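Local structure of citryl-spermidine/3,4-dihydroxybenzoyl-citryl-spermidine:spermidine ligase (Bacillus anthracis, 3TO3) at residues Ile369-Val374 with Ala456-His461; Leu346-Ser351 with His375-Glu380; Tyr297-Leu302 with Arg311-Tyr316. The protein catalyses the ATP-dependent condensation of spermidine with citryl-spermidine intermediates in the biosynthesis of petrobactin, a siderophore used for iron acquisition and virulence. One frame throughout, in Å; residues are numbered along the deposited sequence. Where two conformers were deposited one is given.

In the fold
All three contacts draw on one mixed beta sheet at the ATP site. Along the chain interaction 3 comes first and closes before the other two begin; interactions 1 and 2 then interleave, since 346-351 and 369-374 are followed by 375-380 and 456-461. Strand 367-371 runs between strands 297-306 and 345-355, so the segment 369-374 of interaction 1 has backbone bonds to both other contacts. Centre to centre, interaction 1 lies about 8 Å from interaction 2 and about 13 Å from interaction 3, while 2 and 3 are about 19 Å apart. Interactions 1 and 3 both touch ATP; interaction 2, its Leu347 side chain about 10 Å from ATP, fixes a loop to the same sheet.

Interaction 1: Ile369-Val374 with Ala456-His461; sequences IWRESV and ALKDFH. With ATP (adenosine-5'-triphosphate), chain E.
Arg371 and Asp459 make a buried salt bridge beside the ATP phosphates, linking the end of strand 367-371 to the loop after strand 451-457 in the mixed sheet of this IucA/IucC-family synthetase. Asp459 also belongs to the magnesium site, together with Gln441 and Asn442. The guanidinium arrives end-on and puts two nitrogens on one oxygen: Arg371 NH1 lies 2.9 Å from Asp459 OD1, and Arg371 NH2 reaches that same OD1 at 3.1 Å. The oxygen sits close to the guanidinium plane, yet both donors come from one face of the carboxylate, the two planes being 75° apart. A bend at chi3 (68°) swings the end of the arginine to this position. Lys458 crosses it at about a right angle, with CB over one guanidinium face, while its NZ pairs with Asp459 OD2 and hydrogen-bonds to Gln441 O. Glu349 on strand 345-355 forms a second salt bridge to Arg371 NH1, and a water accepts from both Arg371 NH1 and Asp459 N, joining two donors. Farther back along the strand, Ile369 CD1 stands over the centre of the His461 ring, a CH-pi contact 3.7 Å from the centroid and only 7° off the ring normal.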
# COMPACT_ATOMS: atom_id res chain seq x y z
N ILE B 369 17.68 -1.17 17.59
CA ILE B 369 19.09 -1.41 17.89
C ILE B 369 19.79 -0.09 18.16
O ILE B 369 19.66 0.85 17.38
CB ILE B 369 19.83 -2.10 16.74
CG1 ILE B 369 19.31 -3.51 16.53
CG2 ILE B 369 21.34 -2.11 17.02
CD1 ILE B 369 19.53 -4.05 15.10
N TRP B 370 20.54 0.00 19.25
CA TRP B 370 21.28 1.23 19.57
C TRP B 370 22.70 1.07 19.08
O TRP B 370 23.24 -0.02 19.14
CB TRP B 370 21.31 1.50 21.06
CG TRP B 370 20.07 2.07 21.63
CD1 TRP B 370 19.78 3.39 21.76
CD2 TRP B 370 18.95 1.36 22.20
NE1 TRP B 370 18.56 3.55 22.38
CE2 TRP B 370 18.02 2.32 22.64
CE3 TRP B 370 18.64 0.00 22.38
CZ2 TRP B 370 16.79 1.98 23.25
CZ3 TRP B 370 17.42 -0.34 22.99
CH2 TRP B 370 16.51 0.66 23.41
N ARG B 371 23.29 2.14 18.57
CA ARG B 371 24.65 2.05 18.04
C ARG B 371 25.52 3.22 18.52
O ARG B 371 25.01 4.34 18.69
CB ARG B 371 24.61 1.96 16.51
CG ARG B 371 25.81 2.50 15.82
CD ARG B 371 25.96 1.90 14.42
NE ARG B 371 24.93 2.32 13.49
CZ ARG B 371 24.38 1.51 12.58
NH1 ARG B 371 24.74 0.25 12.49
NH2 ARG B 371 23.45 1.98 11.76
N GLU B 372 26.81 2.97 18.77
CA GLU B 372 27.73 4.02 19.24
C GLU B 372 27.79 5.18 18.26
O GLU B 372 27.90 4.97 17.05
CB GLU B 372 29.17 3.50 19.39
CG GLU B 372 29.40 2.49 20.48
CD GLU B 372 30.87 2.05 20.53
OE1 GLU B 372 31.43 1.70 19.45
OE2 GLU B 372 31.44 2.05 21.66
N SER B 373 27.76 6.40 18.78
CA SER B 373 27.96 7.60 17.96
C SER B 373 29.39 7.64 17.47
O SER B 373 30.30 7.42 18.25
CB SER B 373 27.75 8.85 18.82
OG SER B 373 27.90 10.01 18.02
N VAL B 374 29.59 7.95 16.20
CA VAL B 374 30.95 8.12 15.68
C VAL B 374 31.72 9.24 16.43
O VAL B 374 32.95 9.24 16.48
CB VAL B 374 30.96 8.43 14.18
CG1 VAL B 374 30.63 9.89 13.94
CG2 VAL B 374 32.31 8.11 13.59
N ALA B 456 35.85 3.72 9.76
CA ALA B 456 34.88 3.31 10.78
C ALA B 456 33.83 2.50 10.08
O ALA B 456 33.42 2.86 8.99
CB ALA B 456 34.25 4.50 11.44
N LEU B 457 33.43 1.38 10.68
CA LEU B 457 32.52 0.45 10.02
C LEU B 457 31.26 0.32 10.84
O LEU B 457 31.30 0.45 12.07
CB LEU B 457 33.18 -0.91 9.81
CG LEU B 457 34.52 -0.84 9.07
CD1 LEU B 457 35.40 -1.99 9.48
CD2 LEU B 457 34.28 -0.83 7.57
N LYS B 458 30.14 0.11 10.17
CA LYS B 458 28.87 -0.02 10.86
C LYS B 458 27.97 -1.00 10.11
O LYS B 458 28.36 -1.48 9.04
CB LYS B 458 28.18 1.34 11.02
CG LYS B 458 27.95 2.13 9.71
CD LYS B 458 27.22 3.45 10.06
CE LYS B 458 26.75 4.24 8.81
NZ LYS B 458 25.65 3.53 8.07
N ASP B 459 26.78 -1.24 10.68
CA ASP B 459 25.80 -2.20 10.19
C ASP B 459 26.31 -3.63 10.03
O ASP B 459 26.48 -4.12 8.91
CB ASP B 459 25.16 -1.71 8.88
CG ASP B 459 24.14 -0.60 9.11
OD1 ASP B 459 23.41 -0.65 10.12
OD2 ASP B 459 24.10 0.34 8.28
N PHE B 460 26.62 -4.27 11.16
CA PHE B 460 26.99 -5.70 11.28
C PHE B 460 25.84 -6.71 11.36
O PHE B 460 25.94 -7.83 10.89
CB PHE B 460 27.92 -5.87 12.50
CG PHE B 460 28.94 -4.79 12.58
CD1 PHE B 460 29.72 -4.49 11.47
CD2 PHE B 460 29.07 -4.01 13.72
CE1 PHE B 460 30.67 -3.48 11.53
CE2 PHE B 460 30.00 -2.98 13.78
CZ PHE B 460 30.80 -2.71 12.69
N HIS B 461 24.76 -6.30 12.01
CA HIS B 461 23.79 -7.26 12.43
C HIS B 461 23.17 -8.03 11.25
O HIS B 461 22.89 -9.23 11.36
CB HIS B 461 22.72 -6.58 13.29
CG HIS B 461 21.80 -5.70 12.52
ND1 HIS B 461 22.14 -4.42 12.15
CD2 HIS B 461 20.56 -5.93 12.03
CE1 HIS B 461 21.14 -3.88 11.47
NE2 HIS B 461 20.17 -4.78 11.38
PB ATP E . 20.51 0.56 7.04
O1B ATP E . 19.26 1.11 7.68
O2B ATP E . 20.51 -0.94 7.12
O3B ATP E . 21.77 1.17 7.75
PA ATP E . 19.52 0.58 4.50
O1A ATP E . 18.21 0.31 5.22
O2A ATP E . 20.02 -0.63 3.73
O3A ATP E . 20.60 1.00 5.54
O5' ATP E . 19.27 1.77 3.51
C5' ATP E . 20.28 2.65 3.18
C4' ATP E . 20.09 3.44 2.02
O4' ATP E . 21.39 3.94 1.54
C3' ATP E . 19.54 2.62 0.91
O3' ATP E . 18.33 3.14 0.50
C2' ATP E . 20.54 2.69 -0.16
O2' ATP E . 19.95 2.73 -1.39
C1' ATP E . 21.24 3.97 0.15
N9 ATP E . 22.50 4.18 -0.52
C8 ATP E . 22.81 5.30 -1.21
N7 ATP E . 24.04 5.15 -1.70
C5 ATP E . 24.53 3.94 -1.33
C6 ATP E . 25.75 3.29 -1.55
N6 ATP E . 26.77 3.93 -2.34
N1 ATP E . 25.94 2.05 -1.03
C2 ATP E . 24.97 1.46 -0.30
N3 ATP E . 23.79 2.07 -0.06
C4 ATP E . 23.54 3.31 -0.56
O HOH W 1 22.03 2.24 9.68
O HOH W 2 27.33 -0.74 13.36

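Interaction 2: Leu346-Ser351 with His375-Glu380; sequences LLKEFS and HHYLGE
Tyr377, in the loop between strands 367-371 and 383-386, lays its ring against Leu347 and brings its hydroxyl to the ammonium of Lys348, at the irregular part of strand 345-355, and so fastens that loop to the mixed sheet of the IucA/IucC region. The contact is small and partly buried, and nearly all of it runs through this one tyrosine. Its side chain and that of Leu347 slide past each other in opposite directions, bringing the CD2 methyl of Leu347 obliquely to the ring, 3.7 Å from Tyr377 CD2 and just as near to CE2.

Farther out along the ring the contact turns polar. Lys348 crosses the tyrosine at about a right angle; its chain is extended until a bend at chi4 (79°) turns the ammonium toward the phenol, where Lys348 NZ gives a weak hydrogen bond to Tyr377 OH at 3.2 Å. The carbonyl of Leu346 is close by as well, its O being 3.5 Å from Tyr377 OH. Leu346 points its own side chain away from the loop, to pack on Leu328 and Val332 of helix 315-333.

The stronger partner of the phenol is Glu372, just past the end of strand 367-371: its OE1 bonds both Tyr377 OH and the backbone N of Lys348, so a single carboxylate oxygen ties loop and strand together. With the lysine donating to the hydroxyl oxygen, the phenol proton is probably directed to Glu372, which makes a chain of hydrogen bonds from ammonium through phenol to carboxylate. The lysine link is weak, but a positive group on one hand and a carboxylate on the other would probably polarise the hydroxyl between them, while the leucine methyl supplies the apolar part of the seam.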
# COMPACT_ATOMS: atom_id res chain seq x y z
N LEU B 346 34.97 0.29 15.04
CA LEU B 346 33.73 -0.46 14.78
C LEU B 346 32.61 0.17 15.59
O LEU B 346 32.68 0.14 16.81
CB LEU B 346 33.89 -1.93 15.17
CG LEU B 346 34.97 -2.71 14.44
CD1 LEU B 346 34.92 -4.13 14.89
CD2 LEU B 346 34.80 -2.65 12.96
N LEU B 347 31.60 0.76 14.97
CA LEU B 347 30.58 1.40 15.80
C LEU B 347 29.70 0.25 16.31
O LEU B 347 28.99 -0.41 15.54
CB LEU B 347 29.74 2.39 14.99
CG LEU B 347 30.53 3.50 14.32
CD1 LEU B 347 29.63 4.34 13.45
CD2 LEU B 347 31.24 4.37 15.41
N LYS B 348 29.72 0.05 17.62
CA LYS B 348 29.16 -1.17 18.17
C LYS B 348 27.65 -1.03 18.24
O LYS B 348 27.16 0.02 18.67
CB LYS B 348 29.74 -1.47 19.56
CG LYS B 348 31.23 -1.83 19.57
CD LYS B 348 31.68 -2.19 21.01
CE LYS B 348 33.21 -1.99 21.24
NZ LYS B 348 33.67 -0.58 21.47
N GLU B 349 26.93 -2.08 17.84
CA GLU B 349 25.51 -2.09 18.07
C GLU B 349 25.46 -2.78 19.43
O GLU B 349 25.42 -4.00 19.51
CB GLU B 349 24.89 -2.98 16.96
CG GLU B 349 24.93 -2.27 15.55
CD GLU B 349 24.96 -3.18 14.31
OE1 GLU B 349 24.69 -4.39 14.36
OE2 GLU B 349 25.26 -2.66 13.23
N PHE B 350 25.34 -1.99 20.49
CA PHE B 350 25.68 -2.52 21.80
C PHE B 350 24.45 -2.92 22.61
O PHE B 350 24.56 -3.51 23.70
CB PHE B 350 26.59 -1.54 22.58
CG PHE B 350 25.95 -0.22 22.84
CD1 PHE B 350 26.10 0.83 21.94
CD2 PHE B 350 25.17 -0.02 23.97
CE1 PHE B 350 25.50 2.04 22.15
CE2 PHE B 350 24.56 1.19 24.19
CZ PHE B 350 24.73 2.23 23.28
N SER B 351 23.28 -2.63 22.07
CA SER B 351 22.06 -3.00 22.75
C SER B 351 20.92 -3.13 21.75
O SER B 351 20.95 -2.51 20.68
CB SER B 351 21.76 -1.95 23.80
OG SER B 351 20.74 -2.38 24.64
N HIS B 375 31.00 10.18 17.02
CA HIS B 375 31.65 11.25 17.80
C HIS B 375 32.39 10.79 19.05
O HIS B 375 33.27 11.49 19.53
CB HIS B 375 30.66 12.36 18.14
CG HIS B 375 30.10 13.03 16.93
ND1 HIS B 375 30.84 13.89 16.15
CD2 HIS B 375 28.90 12.90 16.32
CE1 HIS B 375 30.10 14.30 15.13
NE2 HIS B 375 28.93 13.71 15.21
N HIS B 376 32.00 9.63 19.57
CA HIS B 376 32.71 8.95 20.64
C HIS B 376 34.17 8.78 20.22
O HIS B 376 35.08 8.96 21.03
CB HIS B 376 32.02 7.60 20.88
CG HIS B 376 32.63 6.76 21.97
ND1 HIS B 376 33.97 6.45 22.02
CD2 HIS B 376 32.05 6.13 23.02
CE1 HIS B 376 34.20 5.69 23.08
NE2 HIS B 376 33.05 5.48 23.70
N TYR B 377 34.39 8.42 18.96
CA TYR B 377 35.74 8.12 18.44
C TYR B 377 36.59 9.23 17.81
O TYR B 377 37.80 9.05 17.66
CB TYR B 377 35.63 7.00 17.40
CG TYR B 377 35.21 5.67 17.96
CD1 TYR B 377 36.13 4.85 18.62
CD2 TYR B 377 33.90 5.22 17.83
CE1 TYR B 377 35.75 3.62 19.12
CE2 TYR B 377 33.50 3.99 18.33
CZ TYR B 377 34.43 3.18 18.97
OH TYR B 377 34.04 1.94 19.47
N LEU B 378 36.01 10.36 17.45
CA LEU B 378 36.74 11.30 16.60
C LEU B 378 37.71 12.12 17.42
O LEU B 378 37.32 12.71 18.40
CB LEU B 378 35.80 12.23 15.86
CG LEU B 378 34.95 11.61 14.74
CD1 LEU B 378 34.10 12.70 14.08
CD2 LEU B 378 35.79 10.86 13.69
N GLY B 379 38.96 12.17 16.98
CA GLY B 379 39.96 12.99 17.64
C GLY B 379 39.69 14.47 17.47
O GLY B 379 38.75 14.86 16.76
N GLU B 380 40.52 15.31 18.07
CA GLU B 380 40.21 16.74 18.13
C GLU B 380 40.27 17.46 16.78
O GLU B 380 39.47 18.35 16.52
CB GLU B 380 41.05 17.46 19.18
CG GLU B 380 40.55 18.86 19.48
CD GLU B 380 41.11 19.43 20.77
OE1 GLU B 380 40.33 19.59 21.74
OE2 GLU B 380 42.33 19.74 20.82

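Interaction 3: Tyr297-Leu302 with Arg311-Tyr316. With ATP (adenosine-5'-triphosphate), chain E.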
# COMPACT_ATOMS: atom_id res chain seq x y z
N TYR B 297 23.06 6.37 18.28
CA TYR B 297 22.03 6.33 17.26
C TYR B 297 21.01 5.27 17.61
O TYR B 297 21.29 4.33 18.37
CB TYR B 297 22.62 5.96 15.89
CG TYR B 297 23.85 6.72 15.44
CD1 TYR B 297 23.76 8.01 14.93
CD2 TYR B 297 25.11 6.11 15.51
CE1 TYR B 297 24.92 8.70 14.51
CE2 TYR B 297 26.25 6.77 15.11
CZ TYR B 297 26.16 8.07 14.60
OH TYR B 297 27.33 8.70 14.20
N VAL B 298 19.83 5.41 17.01
CA VAL B 298 18.74 4.48 17.15
C VAL B 298 18.41 3.98 15.75
O VAL B 298 18.18 4.78 14.82
CB VAL B 298 17.55 5.19 17.78
CG1 VAL B 298 16.60 4.23 18.29
CG2 VAL B 298 18.04 5.97 18.96
N LYS B 299 18.43 2.67 15.58
CA LYS B 299 18.00 2.06 14.34
C LYS B 299 16.69 1.36 14.62
O LYS B 299 16.65 0.42 15.44
CB LYS B 299 19.05 1.10 13.78
CG LYS B 299 18.67 0.41 12.47
CD LYS B 299 19.84 -0.38 11.89
CE LYS B 299 19.62 -0.71 10.42
NZ LYS B 299 20.72 -1.57 9.87
N VAL B 300 15.63 1.83 13.98
CA VAL B 300 14.29 1.37 14.34
C VAL B 300 13.53 0.81 13.16
O VAL B 300 13.87 1.08 12.02
CB VAL B 300 13.48 2.48 15.02
CG1 VAL B 300 14.11 2.86 16.33
CG2 VAL B 300 13.40 3.72 14.11
N SER B 301 12.51 0.01 13.45
CA SER B 301 11.69 -0.59 12.40
C SER B 301 10.96 0.48 11.58
O SER B 301 10.45 1.45 12.13
CB SER B 301 10.66 -1.52 13.05
OG SER B 301 11.29 -2.70 13.49
N LEU B 302 10.93 0.33 10.26
CA LEU B 302 10.11 1.23 9.46
C LEU B 302 9.43 0.44 8.37
O LEU B 302 10.10 -0.17 7.54
CB LEU B 302 10.99 2.31 8.89
CG LEU B 302 10.36 3.58 8.36
CD1 LEU B 302 9.58 4.34 9.45
CD2 LEU B 302 11.49 4.43 7.73
N ARG B 311 11.93 -2.22 5.35
CA ARG B 311 12.86 -1.59 6.30
C ARG B 311 12.63 -2.09 7.75
O ARG B 311 12.89 -1.41 8.74
CB ARG B 311 12.90 -0.07 6.18
CG ARG B 311 13.45 0.44 4.84
CD ARG B 311 14.87 -0.08 4.57
NE ARG B 311 14.86 -1.39 3.89
CZ ARG B 311 15.90 -2.22 3.86
NH1 ARG B 311 17.04 -1.91 4.46
NH2 ARG B 311 15.80 -3.39 3.22
N THR B 312 11.89 -3.18 7.84
CA THR B 312 11.77 -3.87 9.11
C THR B 312 13.14 -4.37 9.60
O THR B 312 14.11 -4.49 8.83
CB THR B 312 10.85 -5.08 8.95
OG1 THR B 312 11.26 -5.84 7.80
CG2 THR B 312 9.41 -4.62 8.78
N LEU B 313 13.23 -4.62 10.90
CA LEU B 313 14.35 -5.35 11.47
C LEU B 313 13.96 -6.81 11.70
O LEU B 313 13.08 -7.09 12.51
CB LEU B 313 14.72 -4.74 12.82
CG LEU B 313 15.28 -3.34 12.65
CD1 LEU B 313 15.39 -2.62 13.98
CD2 LEU B 313 16.62 -3.47 11.92
N LYS B 314 14.63 -7.72 11.00
CA LYS B 314 14.47 -9.15 11.28
C LYS B 314 14.72 -9.41 12.79
O LYS B 314 15.79 -9.05 13.33
CB LYS B 314 15.40 -10.02 10.41
CG LYS B 314 15.27 -9.86 8.90
CD LYS B 314 13.94 -10.42 8.40
CE LYS B 314 14.01 -10.91 6.95
NZ LYS B 314 12.73 -11.56 6.48
N PRO B 315 13.73 -10.02 13.47
CA PRO B 315 13.83 -10.37 14.89
C PRO B 315 15.10 -11.17 15.23
O PRO B 315 15.76 -10.88 16.24
CB PRO B 315 12.59 -11.24 15.12
CG PRO B 315 11.59 -10.68 14.12
CD PRO B 315 12.41 -10.36 12.90
N TYR B 316 15.46 -12.15 14.40
CA TYR B 316 16.65 -12.91 14.71
C TYR B 316 17.89 -12.00 14.68
O TYR B 316 18.79 -12.17 15.49
CB TYR B 316 16.79 -14.17 13.84
CG TYR B 316 16.71 -13.90 12.38
CD1 TYR B 316 17.85 -13.55 11.66
CD2 TYR B 316 15.49 -14.02 11.69
CE1 TYR B 316 17.79 -13.30 10.30
CE2 TYR B 316 15.43 -13.78 10.32
CZ TYR B 316 16.59 -13.42 9.63
OH TYR B 316 16.55 -13.16 8.28
PB ATP E . 20.51 0.56 7.04
O1B ATP E . 19.26 1.11 7.68
O2B ATP E . 20.51 -0.94 7.12
O3B ATP E . 21.77 1.17 7.75
PA ATP E . 19.52 0.58 4.50
O1A ATP E . 18.21 0.31 5.22
O2A ATP E . 20.02 -0.63 3.73
O3A ATP E . 20.60 1.00 5.54
O5' ATP E . 19.27 1.77 3.51
C5' ATP E . 20.28 2.65 3.18
C4' ATP E . 20.09 3.44 2.02
O4' ATP E . 21.39 3.94 1.54
C3' ATP E . 19.54 2.62 0.91
O3' ATP E . 18.33 3.14 0.50
C2' ATP E . 20.54 2.69 -0.16
O2' ATP E . 19.95 2.73 -1.39
C1' ATP E . 21.24 3.97 0.15
N9 ATP E . 22.50 4.18 -0.52
C8 ATP E . 22.81 5.30 -1.21
N7 ATP E . 24.04 5.15 -1.70
C5 ATP E . 24.53 3.94 -1.33
C6 ATP E . 25.75 3.29 -1.55
N6 ATP E . 26.77 3.93 -2.34
N1 ATP E . 25.94 2.05 -1.03
C2 ATP E . 24.97 1.46 -0.30
N3 ATP E . 23.79 2.07 -0.06
C4 ATP E . 23.54 3.31 -0.56
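Leu313 points its side chain toward the strand that carries Lys299, and CD1 does the touching: it rests 3.6 Å from Lys299 O, with the backbone N of Ser301 next along. Its other methyl, CD2, comes within 4.3 Å of Lys299 CE, so the leucine packs both on the backbone and alongside the lysine stem. Ser301 OG flanks the leucine near CB, but its hydroxyl hydrogen-bonds to Gly364 O, outside this pair. Lys299 departs in another direction. With CG anti to the backbone N (chi1 180°) and every later torsion extended, the chain runs straight to the nucleotide, where NZ is modelled 2.8 Å from ATP O2B, although the exact place of that nitrogen is less certain. Strands 297-306 and 309-311 form a short beta hairpin, and 311-316 leads from its second arm into helix 315-333, with Lys314 at the N-cap position. Leu302 N donates to Arg311 O at 3.0 Å, and the CB atoms of Leu302 and Arg311 face each other across the arms. Beyond CB the arginine leads away from the hairpin. Bends at chi2 (-58°) and chi3 (88°) fold it toward the alpha-phosphate, and NE is held by Thr309 O. ATP O1A meets the edge of the guanidinium near its plane, with Arg311 NH1 donating to it at 2.6 Å.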